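Long-range contacts in monomethylamine methyltransferase MtmB1 (Methanosarcina barkeri, PDB 1TV3), which catalyses the transfer of the methyl group from monomethylamine to the corrinoid cofactor of MtmC in methanogenesis from methylamine: residues 229-234 with 257-262; 114-119 with 360-365; 333-338 with 366-371. One frame throughout, in Å; residues are numbered along the deposited sequence.

Contact 1. Residues 229-234 with 257-262; sequences EVSQLN and MDEQMP. With BG4 (5-(hydroxy-methyl-amino)-3-methyl-pyrrolidine-2-carboxylic acid), chain B.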
# COMPACT_ATOMS: atom_id res chain seq x y z
N GLU A 229 14.41 -7.77 17.86
CA GLU A 229 15.13 -8.23 19.04
C GLU A 229 14.80 -7.58 20.37
O GLU A 229 14.53 -6.39 20.46
CB GLU A 229 16.64 -8.11 18.79
CG GLU A 229 17.20 -6.68 18.80
CD GLU A 229 17.34 -6.09 20.21
OE1 GLU A 229 17.55 -6.88 21.17
OE2 GLU A 229 17.27 -4.85 20.36
N VAL A 230 14.83 -8.42 21.40
CA VAL A 230 14.63 -8.00 22.78
C VAL A 230 15.50 -8.99 23.56
O VAL A 230 15.48 -10.19 23.29
CB VAL A 230 13.16 -8.08 23.23
CG1 VAL A 230 12.64 -9.50 23.14
CG2 VAL A 230 13.04 -7.54 24.65
N SER A 231 16.28 -8.48 24.51
CA SER A 231 17.19 -9.33 25.27
C SER A 231 16.89 -9.57 26.73
O SER A 231 16.65 -8.63 27.49
CB SER A 231 18.61 -8.76 25.18
OG SER A 231 19.03 -8.61 23.83
N GLN A 232 16.93 -10.84 27.13
CA GLN A 232 16.74 -11.19 28.53
C GLN A 232 18.12 -11.00 29.17
O GLN A 232 19.14 -11.06 28.47
CB GLN A 232 16.34 -12.66 28.68
CG GLN A 232 14.97 -13.01 28.13
CD GLN A 232 14.56 -14.41 28.53
OE1 GLN A 232 14.55 -14.73 29.72
NE2 GLN A 232 14.23 -15.25 27.55
N LEU A 233 18.16 -10.77 30.48
CA LEU A 233 19.44 -10.57 31.17
C LEU A 233 19.91 -11.88 31.82
O LEU A 233 19.30 -12.93 31.61
CB LEU A 233 19.28 -9.46 32.22
CG LEU A 233 18.74 -8.14 31.64
CD1 LEU A 233 18.62 -7.10 32.75
CD2 LEU A 233 19.68 -7.64 30.55
N ASN A 234 20.99 -11.82 32.59
CA ASN A 234 21.54 -13.02 33.24
C ASN A 234 21.41 -13.00 34.76
O ASN A 234 21.93 -12.09 35.41
CB ASN A 234 23.02 -13.17 32.90
CG ASN A 234 23.27 -13.34 31.41
OD1 ASN A 234 23.12 -12.40 30.63
ND2 ASN A 234 23.64 -14.55 31.01
N MET A 257 11.83 -11.67 18.26
CA MET A 257 12.92 -12.58 18.58
C MET A 257 13.44 -12.25 19.97
O MET A 257 14.04 -11.19 20.19
CB MET A 257 14.08 -12.47 17.60
CG MET A 257 15.24 -13.39 17.98
SD MET A 257 16.86 -12.91 17.35
CE MET A 257 17.29 -11.62 18.53
N ASP A 258 13.21 -13.15 20.92
CA ASP A 258 13.68 -12.98 22.28
C ASP A 258 15.03 -13.67 22.39
O ASP A 258 15.17 -14.82 21.97
CB ASP A 258 12.69 -13.61 23.26
CG ASP A 258 13.24 -13.71 24.67
OD1 ASP A 258 12.87 -12.87 25.52
OD2 ASP A 258 14.05 -14.63 24.92
N GLU A 259 16.02 -12.98 22.93
CA GLU A 259 17.35 -13.57 23.08
C GLU A 259 17.76 -13.71 24.55
O GLU A 259 17.27 -12.98 25.42
CB GLU A 259 18.41 -12.70 22.39
CG GLU A 259 19.43 -12.17 23.39
CD GLU A 259 20.65 -11.54 22.77
OE1 GLU A 259 21.32 -12.22 21.96
OE2 GLU A 259 20.93 -10.38 23.09
N GLN A 260 18.67 -14.64 24.81
CA GLN A 260 19.22 -14.86 26.14
C GLN A 260 20.50 -15.66 25.96
O GLN A 260 20.51 -16.68 25.27
CB GLN A 260 18.23 -15.62 27.05
CG GLN A 260 18.42 -15.31 28.54
CD GLN A 260 19.57 -16.09 29.19
OE1 GLN A 260 20.29 -15.56 30.05
NE2 GLN A 260 19.73 -17.35 28.79
N MET A 261 21.58 -15.18 26.56
CA MET A 261 22.87 -15.84 26.46
C MET A 261 23.31 -16.36 27.82
O MET A 261 24.02 -15.66 28.56
CB MET A 261 23.91 -14.86 25.91
CG MET A 261 23.60 -14.32 24.52
SD MET A 261 24.92 -13.25 23.90
CE MET A 261 26.11 -14.47 23.30
N PRO A 262 22.90 -17.58 28.18
CA PRO A 262 23.28 -18.15 29.48
C PRO A 262 24.80 -18.29 29.57
O PRO A 262 25.45 -18.70 28.61
CB PRO A 262 22.54 -19.49 29.51
CG PRO A 262 22.49 -19.87 28.06
CD PRO A 262 22.15 -18.56 27.38
C1 BG4 B . 21.68 -11.80 16.69
C2 BG4 B . 22.53 -11.43 17.90
C3 BG4 B . 23.52 -10.31 17.59
C4 BG4 B . 22.83 -9.03 18.08
C5 BG4 B . 21.95 -9.44 19.26
C6 BG4 B . 24.72 -10.63 18.32
N1 BG4 B . 21.70 -10.93 19.09
O1 BG4 B . 22.05 -12.73 15.95
N2 BG4 B . 20.69 -8.75 19.21
O2 BG4 B . 19.69 -9.03 18.18
C7 BG4 B . 20.02 -8.89 20.50
O HOH W 1 21.29 -12.78 28.27
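Val230 and Glu259 join backbones where two neighbouring parallel strands of the TIM barrel, 227-231 and 255-259, near their C-terminal ends. Val230 N donates to Met257 O, Glu259 N to Val230 O, and Gln232 N carries the ladder on to Glu259 O. Glu229, Ser231, Met257 and Glu259 share the sheet face turned to the pyrrolysine-type ring BG4, whereas Val230 and Asp258 point to the other face, where Val230 packs on helix 240-251. Ser231 OG donates to Glu259 OE2 at 2.7 Å, on the anti side and somewhat out of the carboxylate plane. Glu259 OE1 accepts from BG4 N1 at 3.2 Å and also from Gln333, so both oxygens are engaged and the carboxylate is held against rotation. Glu229 CB lies 3.2 Å from BG4 O2 by its place on the strand, and a chi1 of 73° brings CG alongside the same oxygen; Met257 CE closes on Glu229 CB at 3.6 Å. On the opposite face, Gln232 runs out extended beyond CG and crosses Asp258 at about a right angle. Gln232 NE2 donates to Asp258 OD2 on the syn side at 2.7 Å, within the amide plane, while His294 and Ser289 take further bonds to that carboxylate. Beyond the strands, Asn234 ND2 donates to Met261 O at 2.7 Å from above the carbonyl plane.

Contact 2. Residues 114-119 with 360-365; sequences RKRSVG and GREILS. With BG4 (5-(hydroxy-methyl-amino)-3-methyl-pyrrolidine-2-carboxylic acid), chain B.
Arg116 and Glu362 bind the loop after strand 111-114 to the turn that leads from helix 343-359 into strand 363-366, on the side of the TIM barrel where the strands begin. The helix ends in a Schellman motif at Gly360, whose positive phi (103°) suits glycine; a side chain there would also press on the backbone of Arg116 to Val118. The Arg116 side chain follows this turn. Arg116 CB lies 3.7 Å from Gly360 O, Arg116 CG is 4.1 Å from Arg361 O, and Arg116 CD comes within 3.3 Å of Arg361 O. A bend at the CG-CD bond (chi3 70°) then swings the guanidinium round, so that NE can give its hydrogen to Ala122 O and Arg116 NH1 turns back to Arg361 O at 2.8 Å. That last bond is tilted from both the guanidinium and the carbonyl plane, and NH1 also serves Thr357 O in the last turn of the helix. Shortened to an alanine here, the side chain is likely to leave the carbonyls of Ala122, Thr357 and Arg361 without these donors and to open a gap beside the helix end. The backbone is gripped separately: Arg116 N donates to the anti lone pair of Glu362 OE2 at 2.7 Å, nearly straight at 169°. A bend at chi2 brings Glu362 CG to 3.3 Å from Arg114 O, while Glu362 OE1 accepts from Ser330 N. At the far end of the segment Ser365 OG donates to BG4 O1 at 2.6 Å.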
# COMPACT_ATOMS: atom_id res chain seq x y z
N ARG A 114 10.19 -22.95 9.56
CA ARG A 114 9.38 -24.03 10.11
C ARG A 114 10.21 -24.86 11.08
O ARG A 114 11.44 -24.89 10.99
CB ARG A 114 8.81 -24.89 8.98
CG ARG A 114 7.95 -24.11 7.99
CD ARG A 114 7.15 -25.02 7.07
NE ARG A 114 6.28 -24.28 6.16
CZ ARG A 114 6.57 -24.01 4.89
NH1 ARG A 114 7.72 -24.42 4.37
NH2 ARG A 114 5.72 -23.32 4.14
N LYS A 115 9.53 -25.54 12.00
CA LYS A 115 10.21 -26.35 13.00
C LYS A 115 11.14 -27.43 12.46
O LYS A 115 10.85 -28.06 11.44
CB LYS A 115 9.19 -27.00 13.94
CG LYS A 115 9.85 -27.82 15.03
CD LYS A 115 8.85 -28.48 15.96
CE LYS A 115 9.58 -29.33 17.01
NZ LYS A 115 8.64 -29.93 17.98
N ARG A 116 12.25 -27.64 13.15
CA ARG A 116 13.22 -28.67 12.80
C ARG A 116 13.36 -29.57 14.02
O ARG A 116 13.33 -29.10 15.16
CB ARG A 116 14.59 -28.09 12.45
CG ARG A 116 14.67 -27.38 11.10
CD ARG A 116 16.10 -26.95 10.76
NE ARG A 116 16.97 -28.09 10.46
CZ ARG A 116 17.89 -28.58 11.29
NH1 ARG A 116 18.07 -28.04 12.49
NH2 ARG A 116 18.62 -29.63 10.92
N SER A 117 13.51 -30.86 13.79
CA SER A 117 13.68 -31.80 14.89
C SER A 117 15.15 -32.21 14.94
O SER A 117 15.91 -31.89 14.03
CB SER A 117 12.79 -33.02 14.69
OG SER A 117 11.42 -32.67 14.76
N VAL A 118 15.54 -32.88 16.01
CA VAL A 118 16.92 -33.34 16.14
C VAL A 118 17.29 -34.20 14.94
O VAL A 118 16.54 -35.09 14.55
CB VAL A 118 17.09 -34.17 17.43
CG1 VAL A 118 18.47 -34.81 17.46
CG2 VAL A 118 16.91 -33.27 18.65
N GLY A 119 18.46 -33.92 14.35
CA GLY A 119 18.92 -34.69 13.21
C GLY A 119 18.10 -34.51 11.94
O GLY A 119 18.22 -35.31 11.01
N GLY A 360 18.72 -29.43 16.20
CA GLY A 360 17.39 -28.96 15.86
C GLY A 360 17.09 -27.47 15.77
O GLY A 360 15.92 -27.09 15.76
N ARG A 361 18.11 -26.62 15.72
CA ARG A 361 17.87 -25.18 15.63
C ARG A 361 17.21 -24.85 14.29
O ARG A 361 17.54 -25.45 13.27
CB ARG A 361 19.18 -24.39 15.73
CG ARG A 361 19.89 -24.50 17.06
CD ARG A 361 19.15 -23.76 18.17
NE ARG A 361 19.82 -23.93 19.45
CZ ARG A 361 19.40 -23.42 20.60
NH1 ARG A 361 18.29 -22.69 20.64
NH2 ARG A 361 20.07 -23.66 21.72
N GLU A 362 16.29 -23.89 14.29
CA GLU A 362 15.61 -23.49 13.06
C GLU A 362 16.39 -22.39 12.35
O GLU A 362 16.32 -22.26 11.13
CB GLU A 362 14.20 -22.97 13.34
CG GLU A 362 13.15 -24.03 13.62
CD GLU A 362 13.29 -24.66 14.99
OE1 GLU A 362 13.70 -23.96 15.94
OE2 GLU A 362 12.96 -25.86 15.12
N ILE A 363 17.14 -21.61 13.12
CA ILE A 363 17.90 -20.49 12.57
C ILE A 363 19.33 -20.40 13.12
O ILE A 363 19.55 -20.54 14.32
CB ILE A 363 17.19 -19.15 12.87
CG1 ILE A 363 15.79 -19.16 12.24
CG2 ILE A 363 18.01 -17.98 12.36
CD1 ILE A 363 14.92 -17.97 12.65
N LEU A 364 20.28 -20.17 12.22
CA LEU A 364 21.68 -20.00 12.62
C LEU A 364 21.97 -18.52 12.36
O LEU A 364 21.84 -18.05 11.23
CB LEU A 364 22.59 -20.87 11.75
CG LEU A 364 22.21 -22.34 11.58
CD1 LEU A 364 23.32 -23.05 10.83
CD2 LEU A 364 21.96 -22.98 12.94
N SER A 365 22.36 -17.80 13.40
CA SER A 365 22.62 -16.37 13.26
C SER A 365 24.09 -16.03 13.57
O SER A 365 24.49 -16.01 14.74
CB SER A 365 21.68 -15.60 14.20
OG SER A 365 21.60 -14.23 13.87
C1 BG4 B . 21.68 -11.80 16.69
C2 BG4 B . 22.53 -11.43 17.90
C3 BG4 B . 23.52 -10.31 17.59
C4 BG4 B . 22.83 -9.03 18.08
C5 BG4 B . 21.95 -9.44 19.26
C6 BG4 B . 24.72 -10.63 18.32
N1 BG4 B . 21.70 -10.93 19.09
O1 BG4 B . 22.05 -12.73 15.95
N2 BG4 B . 20.69 -8.75 19.21
O2 BG4 B . 19.69 -9.03 18.18
C7 BG4 B . 20.02 -8.89 20.50
O HOH W 2 13.78 -23.88 9.70

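Contact 3. Residues 333-338 with 366-371; sequences QYYPCA and GVASAK. With BG4 (5-(hydroxy-methyl-amino)-3-methyl-pyrrolidine-2-carboxylic acid), chain B.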
# COMPACT_ATOMS: atom_id res chain seq x y z
N GLN A 333 23.33 -17.92 18.28
CA GLN A 333 24.24 -16.92 17.73
C GLN A 333 25.70 -17.36 17.83
O GLN A 333 26.08 -18.08 18.74
CB GLN A 333 24.02 -15.57 18.42
CG GLN A 333 24.18 -15.60 19.92
CD GLN A 333 23.56 -14.39 20.58
OE1 GLN A 333 24.05 -13.27 20.43
NE2 GLN A 333 22.48 -14.61 21.32
N TYR A 334 26.51 -16.88 16.88
CA TYR A 334 27.91 -17.28 16.78
C TYR A 334 28.97 -16.27 17.21
O TYR A 334 29.13 -15.21 16.60
CB TYR A 334 28.19 -17.71 15.33
CG TYR A 334 27.44 -18.95 14.91
CD1 TYR A 334 26.06 -19.04 15.04
CD2 TYR A 334 28.13 -20.07 14.41
CE1 TYR A 334 25.37 -20.20 14.69
CE2 TYR A 334 27.45 -21.24 14.07
CZ TYR A 334 26.08 -21.30 14.21
OH TYR A 334 25.41 -22.47 13.92
N TYR A 335 29.72 -16.63 18.25
CA TYR A 335 30.80 -15.80 18.77
C TYR A 335 32.11 -16.58 18.87
O TYR A 335 32.43 -17.14 19.92
CB TYR A 335 30.46 -15.24 20.15
CG TYR A 335 29.61 -13.98 20.14
CD1 TYR A 335 28.21 -14.05 20.02
CD2 TYR A 335 30.20 -12.73 20.25
CE1 TYR A 335 27.43 -12.89 20.03
CE2 TYR A 335 29.44 -11.57 20.26
CZ TYR A 335 28.05 -11.65 20.15
OH TYR A 335 27.31 -10.50 20.17
N PRO A 336 32.87 -16.66 17.76
CA PRO A 336 34.15 -17.38 17.76
C PRO A 336 35.21 -16.50 18.40
O PRO A 336 35.04 -15.29 18.47
CB PRO A 336 34.44 -17.58 16.26
CG PRO A 336 33.10 -17.40 15.59
CD PRO A 336 32.48 -16.29 16.40
N CYS A 337 36.31 -17.11 18.84
CA CYS A 337 37.40 -16.35 19.44
C CYS A 337 38.24 -15.71 18.34
O CYS A 337 38.56 -14.53 18.40
CB CYS A 337 38.30 -17.27 20.28
SG CYS A 337 37.54 -17.93 21.77
N ALA A 338 38.60 -16.50 17.33
CA ALA A 338 39.43 -16.01 16.23
C ALA A 338 38.71 -15.01 15.32
O ALA A 338 37.48 -14.99 15.24
CB ALA A 338 39.96 -17.18 15.41
N GLY A 366 24.87 -15.78 12.53
CA GLY A 366 26.28 -15.47 12.69
C GLY A 366 26.85 -14.71 11.51
O GLY A 366 26.12 -14.44 10.55
N VAL A 367 28.15 -14.41 11.52
CA VAL A 367 29.07 -14.79 12.59
C VAL A 367 29.76 -13.57 13.21
O VAL A 367 30.34 -12.76 12.51
CB VAL A 367 30.16 -15.75 12.04
CG1 VAL A 367 31.13 -16.14 13.14
CG2 VAL A 367 29.50 -16.98 11.43
N ALA A 368 29.69 -13.47 14.54
CA ALA A 368 30.32 -12.36 15.26
C ALA A 368 31.79 -12.70 15.51
O ALA A 368 32.19 -12.95 16.65
CB ALA A 368 29.60 -12.10 16.58
N SER A 369 32.57 -12.72 14.44
CA SER A 369 33.99 -13.05 14.53
C SER A 369 34.76 -12.13 15.47
O SER A 369 34.34 -11.01 15.75
CB SER A 369 34.59 -13.03 13.13
OG SER A 369 33.84 -13.90 12.29
N ALA A 370 35.91 -12.62 15.95
CA ALA A 370 36.74 -11.86 16.87
C ALA A 370 35.89 -11.47 18.09
O ALA A 370 36.04 -10.38 18.64
CB ALA A 370 37.29 -10.61 16.19
N LYS A 371 35.01 -12.38 18.48
CA LYS A 371 34.12 -12.17 19.62
C LYS A 371 33.18 -10.99 19.43
O LYS A 371 32.63 -10.46 20.40
CB LYS A 371 34.94 -12.00 20.91
CG LYS A 371 35.79 -13.23 21.24
CD LYS A 371 36.58 -13.06 22.53
CE LYS A 371 37.50 -14.24 22.76
NZ LYS A 371 38.27 -14.14 24.03
C1 BG4 B . 21.68 -11.80 16.69
C2 BG4 B . 22.53 -11.43 17.90
C3 BG4 B . 23.52 -10.31 17.59
C4 BG4 B . 22.83 -9.03 18.08
C5 BG4 B . 21.95 -9.44 19.26
C6 BG4 B . 24.72 -10.63 18.32
N1 BG4 B . 21.70 -10.93 19.09
O1 BG4 B . 22.05 -12.73 15.95
N2 BG4 B . 20.69 -8.75 19.21
O2 BG4 B . 19.69 -9.03 18.18
C7 BG4 B . 20.02 -8.89 20.50
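Three backbone bonds link the two irregular segments: Ala368 N donates to Tyr334 O at 2.8 Å, Lys371 N to Pro336 O, and Ala370 N to Ala338 O. Residues 366-371 are sharply kinked, with a cis peptide before Val367 and an inverse gamma turn centred on Ala368, closed by a weak bond from Ser369 N to Val367 O. Gly366 faces Tyr334 so closely that a side chain on it would run into Tyr334 CB. Ala368 CB packs on the Tyr335 ring, over the centre of one face, 3.7 Å from the Tyr335 centroid and only 11° off the normal, a CH-pi contact. The same ring has Lys371 O at its edge, near the ring plane, 3.3 Å from Tyr335 CD2. With CG anti to its carbonyl carbon (chi1 -83°), Tyr335 brings its ring to Ala368 CB, and Tyr335 OH ends 3.2 Å from the BG4 methyl C6. Pro336 and Val367 form the tightest apolar pair, Pro336 CG against Val367 CG1 at 3.4 Å; the same Val367 branch also touches Tyr334 CB. Lys371 stretches fully extended past Pro336 and Cys337, laying Lys371 CE 3.8 Å from Cys337 SG, and its NZ makes a weak bond to Trp303 O. Gln333 puts its OE1 beside BG4 C6, and its NE2 donates to Asp296 O. Both segments continue the C-terminal ends of neighbouring strands, 330-333 and 363-366, and this is the place where a TIM barrel carries its active-site loops, here beside the pyrrolysine-type ring.

In the fold
From the N terminus, the chain first supplies 114-119, leading into strand 125-128, and this half of contact 2 waits until 360-365 for its partner. Within that long span contact 1 opens and closes over one strand-helix-strand step, 229-234 to 257-262. Contact 3 starts at 333-338, still before contact 2 closes, and ends at 366-371, so contacts 2 and 3 cross while 1 and 3 follow in series. Contact 2 lies where strand 363-366 enters the barrel, and contacts 1 and 3 where strands leave it. Glu259 with Gln333 joins contacts 1 and 3, Ser365 with Tyr334 joins 2 and 3, and all three touch BG4.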